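PDB 2WAC: staphylococcal nuclease domain-containing protein 1 from Drosophila melanogaster, which cleaves DNA and RNA as an endonuclease, associates with the RNA-induced silencing complex, and binds symmetrically dimethylated arginine peptides through the Tudor domain contained in this fragment. Local coordinates for residues Thr93-Thr96 against Asn97-Ala100; Ala100-Pro104 against Ala105-Glu109; Val170-Gly173 against Lys174-Val177; Lys193-Val196 against Asp197-Lys200. All blocks are in the same frame, centred on the assembly; numbering follows the deposited sequence.

Contact 1 (Thr93-Thr96 against Asn97-Ala100)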
loop_
_atom_site.group_PDB
_atom_site.type_symbol
_atom_site.label_atom_id
_atom_site.label_comp_id
_atom_site.label_asym_id
_atom_site.label_seq_id
_atom_site.Cartn_x
_atom_site.Cartn_y
_atom_site.Cartn_z
ATOM N N THR A 93 -5.408 -15.166 3.317
ATOM C CA THR A 93 -6.374 -16.044 3.968
ATOM C C THR A 93 -5.640 -17.252 4.558
ATOM O O THR A 93 -4.828 -17.898 3.888
ATOM C CB THR A 93 -7.516 -16.458 3.014
ATOM O OG1 THR A 93 -8.185 -15.281 2.545
ATOM C CG2 THR A 93 -8.530 -17.352 3.723
ATOM N N LEU A 94 -5.972 -17.545 5.813
ATOM C CA LEU A 94 -5.123 -18.316 6.718
ATOM C C LEU A 94 -5.960 -19.156 7.688
ATOM O O LEU A 94 -6.977 -18.667 8.174
ATOM C CB LEU A 94 -4.292 -17.308 7.534
ATOM C CG LEU A 94 -3.074 -17.842 8.267
ATOM C CD1 LEU A 94 -2.254 -18.637 7.287
ATOM C CD2 LEU A 94 -2.245 -16.728 8.881
ATOM N N PRO A 95 -5.550 -20.417 7.983
ATOM C CA PRO A 95 -6.243 -21.099 9.090
ATOM C C PRO A 95 -6.143 -20.331 10.413
ATOM O O PRO A 95 -5.103 -19.730 10.709
ATOM C CB PRO A 95 -5.513 -22.442 9.197
ATOM C CG PRO A 95 -4.921 -22.663 7.852
ATOM C CD PRO A 95 -4.540 -21.292 7.356
ATOM N N THR A 96 -7.226 -20.354 11.189
ATOM C CA THR A 96 -7.292 -19.647 12.472
ATOM C C THR A 96 -6.373 -20.249 13.540
ATOM O O THR A 96 -6.066 -19.587 14.535
ATOM C CB THR A 96 -8.736 -19.578 13.020
ATOM O OG1 THR A 96 -9.265 -20.903 13.141
ATOM C CG2 THR A 96 -9.630 -18.767 12.095
ATOM N N ASN A 97 -5.932 -21.491 13.337
ATOM C CA ASN A 97 -4.944 -22.096 14.237
ATOM C C ASN A 97 -3.538 -21.483 14.120
ATOM O O ASN A 97 -2.643 -21.818 14.897
ATOM C CB ASN A 97 -4.927 -23.640 14.147
ATOM C CG ASN A 97 -4.533 -24.166 12.772
ATOM O OD1 ASN A 97 -3.707 -23.584 12.072
ATOM N ND2 ASN A 97 -5.117 -25.297 12.393
ATOM N N ARG A 98 -3.363 -20.578 13.157
ATOM C CA ARG A 98 -2.128 -19.801 13.017
ATOM C C ARG A 98 -2.303 -18.374 13.544
ATOM O O ARG A 98 -1.481 -17.488 13.282
ATOM C CB ARG A 98 -1.655 -19.792 11.561
ATOM C CG ARG A 98 -1.102 -21.126 11.089
ATOM C CD ARG A 98 -0.699 -21.083 9.629
ATOM N NE ARG A 98 0.544 -20.342 9.410
ATOM C CZ ARG A 98 1.756 -20.891 9.354
ATOM N NH1 ARG A 98 1.919 -22.201 9.506
ATOM N NH2 ARG A 98 2.813 -20.121 9.147
ATOM N N LEU A 99 -3.387 -18.166 14.289
ATOM C CA LEU A 99 -3.654 -16.893 14.944
ATOM C C LEU A 99 -3.584 -17.055 16.454
ATOM O O LEU A 99 -3.982 -18.089 16.995
ATOM C CB LEU A 99 -5.029 -16.346 14.542
ATOM C CG LEU A 99 -5.359 -16.219 13.049
ATOM C CD1 LEU A 99 -6.785 -15.737 12.851
ATOM C CD2 LEU A 99 -4.386 -15.303 12.327
ATOM N N ALA A 100 -3.071 -16.030 17.124
ATOM C CA ALA A 100 -3.022 -16.001 18.579
ATOM C C ALA A 100 -3.395 -14.612 19.076
ATOM O O ALA A 100 -3.361 -13.640 18.312
ATOM C CB ALA A 100 -1.638 -16.393 19.071
#

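Contact 2 (Ala100-Pro104 against Ala105-Glu109)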
loop_
_atom_site.group_PDB
_atom_site.type_symbol
_atom_site.label_atom_id
_atom_site.label_comp_id
_atom_site.label_asym_id
_atom_site.label_seq_id
_atom_site.Cartn_x
_atom_site.Cartn_y
_atom_site.Cartn_z
ATOM N N ALA A 100 -3.071 -16.030 17.124
ATOM C CA ALA A 100 -3.022 -16.001 18.579
ATOM C C ALA A 100 -3.395 -14.612 19.076
ATOM O O ALA A 100 -3.361 -13.640 18.312
ATOM C CB ALA A 100 -1.638 -16.393 19.071
ATOM N N ALA A 101 -3.763 -14.521 20.352
ATOM C CA ALA A 101 -4.005 -13.231 20.983
ATOM C C ALA A 101 -2.702 -12.442 21.003
ATOM O O ALA A 101 -1.655 -12.961 21.404
ATOM C CB ALA A 101 -4.548 -13.414 22.394
ATOM N N LEU A 102 -2.769 -11.199 20.535
ATOM C CA LEU A 102 -1.636 -10.288 20.591
ATOM C C LEU A 102 -1.542 -9.716 22.004
ATOM O O LEU A 102 -2.531 -9.183 22.519
ATOM C CB LEU A 102 -1.800 -9.167 19.556
ATOM C CG LEU A 102 -0.644 -8.196 19.279
ATOM C CD1 LEU A 102 0.568 -8.901 18.680
ATOM C CD2 LEU A 102 -1.113 -7.087 18.359
ATOM N N PRO A 103 -0.361 -9.840 22.644
ATOM C CA PRO A 103 -0.189 -9.310 23.995
ATOM C C PRO A 103 -0.360 -7.795 23.994
ATOM O O PRO A 103 0.234 -7.118 23.151
ATOM C CB PRO A 103 1.257 -9.686 24.346
ATOM C CG PRO A 103 1.622 -10.776 23.397
ATOM C CD PRO A 103 0.873 -10.474 22.144
ATOM N N PRO A 104 -1.200 -7.268 24.910
ATOM C CA PRO A 104 -1.487 -5.840 25.036
ATOM C C PRO A 104 -0.286 -4.906 24.877
ATOM O O PRO A 104 -0.469 -3.747 24.483
ATOM C CB PRO A 104 -2.077 -5.732 26.445
ATOM C CG PRO A 104 -2.805 -7.017 26.617
ATOM C CD PRO A 104 -1.996 -8.059 25.873
ATOM N N ALA A 105 0.918 -5.404 25.164
ATOM C CA ALA A 105 2.159 -4.638 24.990
ATOM C C ALA A 105 2.462 -4.272 23.530
ATOM O O ALA A 105 3.121 -3.264 23.266
ATOM C CB ALA A 105 3.335 -5.389 25.602
ATOM N N PHE A 106 1.978 -5.090 22.597
ATOM C CA PHE A 106 2.227 -4.886 21.165
ATOM C C PHE A 106 1.037 -4.264 20.431
ATOM O O PHE A 106 1.094 -4.051 19.220
ATOM C CB PHE A 106 2.606 -6.212 20.492
ATOM C CG PHE A 106 3.864 -6.834 21.031
ATOM C CD1 PHE A 106 5.100 -6.535 20.467
ATOM C CD2 PHE A 106 3.812 -7.730 22.098
ATOM C CE1 PHE A 106 6.267 -7.112 20.963
ATOM C CE2 PHE A 106 4.972 -8.310 22.600
ATOM C CZ PHE A 106 6.202 -8.003 22.030
ATOM N N SER A 107 -0.031 -3.961 21.167
ATOM C CA SER A 107 -1.298 -3.551 20.557
ATOM C C SER A 107 -1.551 -2.042 20.544
ATOM O O SER A 107 -2.492 -1.578 19.893
ATOM C CB SER A 107 -2.467 -4.263 21.246
ATOM O OG SER A 107 -2.322 -5.670 21.177
ATOM N N SER A 108 -0.719 -1.281 21.252
ATOM C CA SER A 108 -0.949 0.155 21.422
ATOM C C SER A 108 -0.349 1.026 20.319
ATOM O O SER A 108 -0.928 2.053 19.956
ATOM C CB SER A 108 -0.483 0.628 22.804
ATOM O OG SER A 108 0.852 0.231 23.062
ATOM N N GLU A 109 0.805 0.618 19.796
ATOM C CA GLU A 109 1.420 1.312 18.669
ATOM C C GLU A 109 0.538 1.228 17.433
ATOM O O GLU A 109 0.003 0.165 17.106
ATOM C CB GLU A 109 2.807 0.748 18.373
ATOM C CG GLU A 109 3.860 1.200 19.362
ATOM C CD GLU A 109 5.035 0.257 19.417
ATOM O OE1 GLU A 109 5.907 0.333 18.527
ATOM O OE2 GLU A 109 5.091 -0.561 20.357
HETATM O O HOH W 1 -4.639 -6.833 21.877
#

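Contact 3 (Val170-Gly173 against Lys174-Val177)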
loop_
_atom_site.group_PDB
_atom_site.type_symbol
_atom_site.label_atom_id
_atom_site.label_comp_id
_atom_site.label_asym_id
_atom_site.label_seq_id
_atom_site.Cartn_x
_atom_site.Cartn_y
_atom_site.Cartn_z
ATOM N N VAL A 170 10.778 13.658 -10.093
ATOM C CA VAL A 170 9.749 13.153 -11.005
ATOM C C VAL A 170 8.576 12.556 -10.224
ATOM O O VAL A 170 8.762 11.703 -9.350
ATOM C CB VAL A 170 10.312 12.114 -12.021
ATOM C CG1 VAL A 170 9.190 11.484 -12.845
ATOM C CG2 VAL A 170 11.333 12.766 -12.946
ATOM N N ASP A 171 7.378 13.044 -10.544
ATOM C CA ASP A 171 6.113 12.501 -10.059
ATOM C C ASP A 171 5.873 11.151 -10.742
ATOM O O ASP A 171 5.653 11.097 -11.955
ATOM C CB ASP A 171 4.989 13.502 -10.387
ATOM C CG ASP A 171 3.603 13.029 -9.956
ATOM O OD1 ASP A 171 3.400 11.824 -9.715
ATOM O OD2 ASP A 171 2.696 13.881 -9.874
ATOM N N PHE A 172 5.921 10.070 -9.963
ATOM C CA PHE A 172 5.817 8.706 -10.503
ATOM C C PHE A 172 4.474 8.386 -11.166
ATOM O O PHE A 172 4.445 7.764 -12.230
ATOM C CB PHE A 172 6.144 7.658 -9.430
ATOM C CG PHE A 172 7.616 7.530 -9.126
ATOM C CD1 PHE A 172 8.500 7.025 -10.078
ATOM C CD2 PHE A 172 8.113 7.897 -7.880
ATOM C CE1 PHE A 172 9.858 6.899 -9.795
ATOM C CE2 PHE A 172 9.472 7.768 -7.586
ATOM C CZ PHE A 172 10.343 7.270 -8.546
ATOM N N GLY A 173 3.375 8.805 -10.540
ATOM C CA GLY A 173 2.035 8.617 -11.104
ATOM C C GLY A 173 1.832 9.340 -12.427
ATOM O O GLY A 173 1.235 8.792 -13.357
ATOM N N LYS A 174 2.332 10.572 -12.505
ATOM C CA LYS A 174 2.258 11.372 -13.727
ATOM C C LYS A 174 3.100 10.756 -14.844
ATOM O O LYS A 174 2.705 10.780 -16.012
ATOM C CB LYS A 174 2.706 12.812 -13.458
ATOM C CG LYS A 174 2.476 13.767 -14.622
ATOM C CD LYS A 174 2.998 15.158 -14.316
ATOM C CE LYS A 174 2.801 16.083 -15.503
ATOM N NZ LYS A 174 3.230 17.484 -15.207
ATOM N N GLN A 175 4.260 10.212 -14.480
ATOM C CA GLN A 175 5.135 9.536 -15.439
ATOM C C GLN A 175 4.436 8.335 -16.080
ATOM O O GLN A 175 4.611 8.083 -17.271
ATOM C CB GLN A 175 6.454 9.114 -14.782
ATOM C CG GLN A 175 7.545 8.732 -15.783
ATOM C CD GLN A 175 8.869 8.401 -15.122
ATOM O OE1 GLN A 175 8.972 7.451 -14.346
ATOM N NE2 GLN A 175 9.895 9.181 -15.437
ATOM N N LEU A 176 3.643 7.609 -15.288
ATOM C CA LEU A 176 2.821 6.508 -15.800
ATOM C C LEU A 176 1.829 7.003 -16.856
ATOM O O LEU A 176 1.601 6.332 -17.866
ATOM C CB LEU A 176 2.063 5.811 -14.661
ATOM C CG LEU A 176 2.809 5.063 -13.549
ATOM C CD1 LEU A 176 1.804 4.491 -12.554
ATOM C CD2 LEU A 176 3.695 3.957 -14.103
ATOM N N VAL A 177 1.249 8.177 -16.610
ATOM C CA VAL A 177 0.359 8.842 -17.563
ATOM C C VAL A 177 1.115 9.254 -18.837
ATOM O O VAL A 177 0.679 8.936 -19.947
ATOM C CB VAL A 177 -0.357 10.069 -16.919
ATOM C CG1 VAL A 177 -1.298 10.738 -17.907
ATOM C CG2 VAL A 177 -1.128 9.650 -15.673
#

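Contact 4 (Lys193-Val196 against Asp197-Lys200)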
loop_
_atom_site.group_PDB
_atom_site.type_symbol
_atom_site.label_atom_id
_atom_site.label_comp_id
_atom_site.label_asym_id
_atom_site.label_seq_id
_atom_site.Cartn_x
_atom_site.Cartn_y
_atom_site.Cartn_z
ATOM N N LYS A 193 -7.186 21.255 -9.135
ATOM C CA LYS A 193 -7.317 21.708 -10.527
ATOM C C LYS A 193 -5.997 21.720 -11.305
ATOM O O LYS A 193 -5.929 21.212 -12.426
ATOM C CB LYS A 193 -7.973 23.092 -10.576
ATOM C CG LYS A 193 -8.202 23.635 -11.974
ATOM C CD LYS A 193 -8.484 25.126 -11.927
ATOM C CE LYS A 193 -8.744 25.687 -13.307
ATOM N NZ LYS A 193 -7.531 25.627 -14.171
ATOM N N GLU A 194 -4.962 22.304 -10.706
ATOM C CA GLU A 194 -3.645 22.401 -11.332
ATOM C C GLU A 194 -3.095 21.016 -11.662
ATOM O O GLU A 194 -2.640 20.776 -12.782
ATOM C CB GLU A 194 -2.682 23.166 -10.421
ATOM C CG GLU A 194 -1.272 23.325 -10.968
ATOM C CD GLU A 194 -0.447 24.312 -10.164
ATOM O OE1 GLU A 194 -0.919 25.451 -9.948
ATOM O OE2 GLU A 194 0.678 23.952 -9.756
ATOM N N LEU A 195 -3.158 20.111 -10.685
ATOM C CA LEU A 195 -2.702 18.732 -10.850
ATOM C C LEU A 195 -3.548 17.952 -11.863
ATOM O O LEU A 195 -3.006 17.184 -12.659
ATOM C CB LEU A 195 -2.664 18.009 -9.496
ATOM C CG LEU A 195 -1.733 16.802 -9.322
ATOM C CD1 LEU A 195 -0.259 17.201 -9.390
ATOM C CD2 LEU A 195 -2.023 16.090 -8.007
ATOM N N VAL A 196 -4.867 18.158 -11.833
ATOM C CA VAL A 196 -5.784 17.548 -12.806
ATOM C C VAL A 196 -5.451 17.982 -14.237
ATOM O O VAL A 196 -5.369 17.145 -15.137
ATOM C CB VAL A 196 -7.280 17.840 -12.464
ATOM C CG1 VAL A 196 -8.190 17.612 -13.673
ATOM C CG2 VAL A 196 -7.739 16.980 -11.290
ATOM N N ASP A 197 -5.251 19.287 -14.430
ATOM C CA ASP A 197 -4.883 19.850 -15.731
ATOM C C ASP A 197 -3.541 19.312 -16.229
ATOM O O ASP A 197 -3.402 18.961 -17.400
ATOM C CB ASP A 197 -4.838 21.383 -15.667
ATOM C CG ASP A 197 -6.218 22.014 -15.535
ATOM O OD1 ASP A 197 -7.232 21.320 -15.760
ATOM O OD2 ASP A 197 -6.286 23.219 -15.215
ATOM N N GLN A 198 -2.563 19.246 -15.329
ATOM C CA GLN A 198 -1.226 18.755 -15.666
ATOM C C GLN A 198 -1.231 17.284 -16.103
ATOM O O GLN A 198 -0.597 16.930 -17.100
ATOM C CB GLN A 198 -0.250 19.012 -14.511
ATOM C CG GLN A 198 0.221 20.471 -14.443
ATOM C CD GLN A 198 0.825 20.872 -13.102
ATOM O OE1 GLN A 198 0.844 20.094 -12.148
ATOM N NE2 GLN A 198 1.324 22.101 -13.030
ATOM N N TYR A 199 -1.964 16.445 -15.370
ATOM C CA TYR A 199 -2.126 15.025 -15.712
ATOM C C TYR A 199 -2.876 14.830 -17.038
ATOM O O TYR A 199 -2.562 13.916 -17.802
ATOM C CB TYR A 199 -2.837 14.271 -14.577
ATOM C CG TYR A 199 -1.946 13.829 -13.422
ATOM C CD1 TYR A 199 -2.031 12.531 -12.917
ATOM C CD2 TYR A 199 -1.028 14.704 -12.832
ATOM C CE1 TYR A 199 -1.229 12.114 -11.858
ATOM C CE2 TYR A 199 -0.218 14.295 -11.773
ATOM C CZ TYR A 199 -0.326 12.997 -11.293
ATOM O OH TYR A 199 0.461 12.576 -10.248
ATOM N N LYS A 200 -3.862 15.692 -17.297
ATOM C CA LYS A 200 -4.587 15.707 -18.575
ATOM C C LYS A 200 -3.670 15.991 -19.762
ATOM O O LYS A 200 -3.758 15.322 -20.793
ATOM C CB LYS A 200 -5.717 16.744 -18.537
ATOM C CG LYS A 200 -6.926 16.317 -17.726
ATOM C CD LYS A 200 -7.827 15.406 -18.542
ATOM C CE LYS A 200 -8.117 14.127 -17.771
ATOM N NZ LYS A 200 -8.551 13.038 -18.696
HETATM O O HOH W 2 1.033 20.588 -9.392
#

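Contact 1 (Thr93-Thr96 against Asn97-Ala100)
Leu94 and Arg98 meet across a tight local turn that joins strand 91-95 to strand 99-101, the two outermost strands of the antiparallel Tudor sheet. CD1 of Leu94 lies 3.7 Å from CD of Arg98, and the two side chains cross at about a right angle. CG of Leu94 stands anti to its own N (chi1 -164°), which turns both methyls towards the far arm of the turn. CD2 of Leu94 looks towards CD2 of Leu99 at 4.3 Å, a loose apolar touch. The Arg98 chain bends at chi3 (74°), and its NE donates to Gln61 O and its NH2 to Asn66 OD1, so the guanidinium is held by the neighbouring strand and loop. Replacing Leu94 with alanine would probably leave the Arg98 methylenes without their apolar neighbour and open a gap beside Leu99. Two backbone bonds close the turn: Arg98 N to Pro95 O at 3.1 Å and Leu99 N to Thr96 O at 3.0 Å. Thr96 OG1 is bonded to Ser79 O, which ties the turn to the residues before strand 80-85. Successive i to i+3 bonds of this kind mark a short 3-10 turn, here linking two strands of the SH3-like Tudor barrel.

Contact 2 (Ala100-Pro104 against Ala105-Glu109)
Leu102 folds back on Phe106 and Ser107 where the chain leaves strand 99-101 of the Tudor domain and makes consecutive i to i+3 turns. CB of Leu102 lies 3.9 Å from OG of Ser107. CG of Leu102 is placed anti to the backbone N (chi1 -171°) and sits 3.6 Å from OG of Ser107. There the side chain forks. CD1 of Leu102 goes to CB of Phe106 at 3.8 Å, while CD2 of Leu102 packs on OG of Ser107 at 3.4 Å. Leu102 and Phe106 cross at about a right angle. Strand 57-61 supports the leucine through Leu57 and Ala59. With an alanine at Leu102 both branches are gone, and Phe106 CB and the Ser107 hydroxyl would probably lose their apolar cover. The Pro103 ring approaches the Phe106 ring at its edge, with Pro103 CB in the ring plane near CD2. Beyond it, Phe106 packs on Lys35, Leu36 and Asp39 of helix 26-42, so the turn joins the Tudor sheet to that helix. The first turn is closed by a short, nearly straight bond from Phe106 N to Pro103 O (2.7 Å, 169°). The next, from Ser107 N to Pro104 O, is weak. One water bridges the two arms: it donates to Leu102 O at 3.2 Å and is hydrogen-bonded to Ser107 OG at 2.7 Å.

Contact 3 (Val170-Gly173 against Lys174-Val177)
Gln175 OE1 comes obliquely to the Phe172 ring, 4.3 Å from CD1 of Phe172, at the start of helix 172-178, probably in the staphylococcal-nuclease-like (SN5) part of the fragment. The carbonyl oxygen of Val170 lies over one face of that ring, nearer the ring's edge than its centre. The other flat group, the Asp171 carboxylate, is the N-cap of the helix. OD1 of Asp171 accepts from Lys174 N at 3.2 Å in a straight bond (170°). The amide N-H points down onto the flat of the carboxylate, 74° from its plane. CG of Asp171 is anti to the residue's N (chi1 179°), which brings the carboxylate over the first turn and sets it against CB of Lys174. Its other oxygen, OD2, is bonded to Tyr199 OH of helix 193-208, so the cap is fixed at both oxygens. The extended Lys174 chain crosses the aspartate at about a right angle. Regular helix bonds take over from Gln175 N to Asp171 O and Leu176 N to Phe172 O; the one from Val177 N to Gly173 O is weak. Phe172 and Leu176 pack on helix 127-141, while Lys174 and Val177 face helix 193-208. The short helix therefore joins the two longer ones. Ahead of the cap, CG1 of Val170 lies 3.5 Å from NE2 of Gln175.

Contact 4 (Lys193-Val196 against Asp197-Lys200)
Lys193 reaches along the helix surface to Asp197, one turn on, and forms a salt bridge with it. The lysine is extended as far as CE and bends only at its last torsion (chi4 -66°). That bend brings NZ of Lys193 to 2.9 Å from OD2 of Asp197, approaching it almost end-on to the C-O bond. CG of Asp197 instead stands anti to its carbonyl carbon (chi1 -71°), so the carboxylate leans back towards the lysine. Glu194 and Gln198 run side by side and point the same way, with their carboxylate and amide planes 60° apart. NE2 of Gln198 rests 3.5 Å from CG of Glu194. A water donates to OE1 of Gln198 at 2.8 Å and only weakly to OE2 of Glu194. These are i to i+4 pairs on the first turns of helix 193-208, which probably belongs to the staphylococcal-nuclease-like (SN5) part of the fragment. Backbone bonds of the same spacing carry the helix: Asp197 N to Lys193 O at 2.9 Å, then Gln198, Tyr199 and Lys200 N to the carbonyls of Glu194, Leu195 and Val196. Leu195 and Tyr199 also lie side by side, and CD1 of Leu195 touches CE2 of Tyr199 at 3.8 Å. Both of them pack on Leu120 and on Thr162 of strand 159-164. CG of Lys200 lies 3.1 Å from Val196 O, and NZ of Lys200 makes a weak bond to Ala184 O.

In the fold
Contacts 1 and 2 follow each other in the Tudor domain, share Ala100 and both use strand 99-101. Contacts 3 and 4 lie on the opposite side of the chain's centre; the centres of contacts 1 and 3 are about 39 Å apart. The first pair are turns closed by i to i+3 bonds. The second pair are helical, with i to i+4 bonds. All four are partly buried. Contacts 1 and 2 each bury two residues, Leu94 and Leu99, Leu102 and Phe106, but contact 2 has three exposed ones against one. Contact 3 has none, whereas contact 4 has a charged surface and an apolar inner side. Contacts 3 and 4 touch, the cap of one helix meeting the other helix.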